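Local coordinates for CbsA (Xanthomonas oryzae pv. oryzae, PDB 5XYH), which probably hydrolyses the beta-1,4 linkages of cellulose from the non-reducing chain ends to release cellobiose, as a cell-wall-degrading exoglucanase of glycosyl hydrolase family 6, at residues V23-I27 and M39-K43. Numbering follows the deposited sequence.
Sequences VDSSI and MQVVK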
# COMPACT_ATOMS: atom_id res chain seq x y z
N VAL A 23 -15.62 10.07 -5.40
CA VAL A 23 -16.46 10.14 -4.21
C VAL A 23 -17.76 10.86 -4.52
O VAL A 23 -18.84 10.43 -4.09
CB VAL A 23 -15.68 10.81 -3.06
CG1 VAL A 23 -16.60 11.16 -1.90
CG2 VAL A 23 -14.58 9.89 -2.58
N ASP A 24 -17.69 11.95 -5.29
CA ASP A 24 -18.91 12.68 -5.65
C ASP A 24 -19.90 11.77 -6.37
O ASP A 24 -21.12 11.89 -6.18
CB ASP A 24 -18.57 13.89 -6.52
CG ASP A 24 -17.93 15.02 -5.73
OD1 ASP A 24 -18.13 15.10 -4.50
OD2 ASP A 24 -17.25 15.85 -6.36
N SER A 25 -19.39 10.84 -7.20
CA SER A 25 -20.27 9.92 -7.91
C SER A 25 -21.05 9.02 -6.96
O SER A 25 -22.14 8.55 -7.30
CB SER A 25 -19.44 9.07 -8.90
OG SER A 25 -18.84 7.94 -8.27
N SER A 26 -20.52 8.78 -5.76
CA SER A 26 -21.20 8.01 -4.72
C SER A 26 -22.13 8.88 -3.87
O SER A 26 -23.19 8.41 -3.44
CB SER A 26 -20.19 7.33 -3.80
OG SER A 26 -19.67 6.15 -4.38
N ILE A 27 -21.72 10.11 -3.58
CA ILE A 27 -22.56 11.01 -2.79
C ILE A 27 -23.93 11.18 -3.45
O ILE A 27 -24.97 11.12 -2.79
CB ILE A 27 -21.84 12.35 -2.59
CG1 ILE A 27 -20.66 12.19 -1.64
CG2 ILE A 27 -22.81 13.41 -2.10
CD1 ILE A 27 -19.77 13.40 -1.59
N MET A 39 -19.01 11.10 3.56
CA MET A 39 -18.29 11.00 2.30
C MET A 39 -17.62 12.32 1.92
O MET A 39 -16.53 12.31 1.35
CB MET A 39 -19.24 10.53 1.19
CG MET A 39 -19.70 9.09 1.36
SD MET A 39 -20.87 8.71 0.05
CE MET A 39 -21.18 6.96 0.28
N GLN A 40 -18.26 13.45 2.24
CA GLN A 40 -17.62 14.75 2.04
C GLN A 40 -16.32 14.85 2.84
O GLN A 40 -15.31 15.35 2.34
CB GLN A 40 -18.56 15.89 2.45
CG GLN A 40 -19.79 16.06 1.57
CD GLN A 40 -20.87 16.96 2.21
OE1 GLN A 40 -21.26 16.78 3.37
NE2 GLN A 40 -21.37 17.93 1.44
N VAL A 41 -16.34 14.36 4.08
CA VAL A 41 -15.14 14.37 4.91
C VAL A 41 -14.07 13.46 4.32
O VAL A 41 -12.89 13.81 4.25
CB VAL A 41 -15.49 13.96 6.35
CG1 VAL A 41 -14.22 13.83 7.18
CG2 VAL A 41 -16.46 14.96 6.97
N VAL A 42 -14.47 12.27 3.88
CA VAL A 42 -13.52 11.31 3.32
C VAL A 42 -12.79 11.92 2.12
O VAL A 42 -11.56 11.80 2.01
CB VAL A 42 -14.23 10.00 2.97
CG1 VAL A 42 -13.39 9.14 2.04
CG2 VAL A 42 -14.57 9.24 4.25
N LYS A 43 -13.52 12.61 1.24
CA LYS A 43 -12.83 13.21 0.09
C LYS A 43 -12.04 14.46 0.45
O LYS A 43 -11.42 15.05 -0.44
CB LYS A 43 -13.82 13.52 -1.04
CG LYS A 43 -14.84 14.58 -0.75
CD LYS A 43 -15.54 15.03 -2.01
CE LYS A 43 -16.64 16.03 -1.70
NZ LYS A 43 -17.08 16.76 -2.93
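With its CG held between the backbone N and the carbonyl carbon (chi1 66°) and the chain extended beyond, Lys-43 reaches across to the helix of residues 17-27, where Asp-24, its CG beside the backbone N (chi1 -73°), turns its carboxylate to meet it. Lys-43 NZ donates to the syn lone pair of Asp-24 OD1 in a salt bridge modelled at 2.5 Å, unusually short, so its exact length is doubtful. The methylenes of Lys-43 pass at a slant across Val-23, whose CG1 is 3.7 Å from Lys-43 CB and 3.4 Å from the carbonyl O of Met-39. One turn on, the Ile-27 and Met-39 side chains point opposite ways as they pass, Ile-27 CG1 resting 3.6 Å from Met-39 CB. Ile-27 also crosses Lys-43 nearly perpendicularly, CD1 lying 4.1 Å from Lys-43 CE. The extended methionine carries its SD alongside Ser-26, whose OG is engaged by His-411 and Trp-409. Phe-414 touches Val-23, Ser-26 and Met-39, so helices 17-27 and 33-42 pack together against helix 411-419. Apolar packing on Val-23 and Ile-27 thus limits the lysine's freedom and probably keeps its ammonium group directed at Asp-24, tying the two helices together beside their apolar seam.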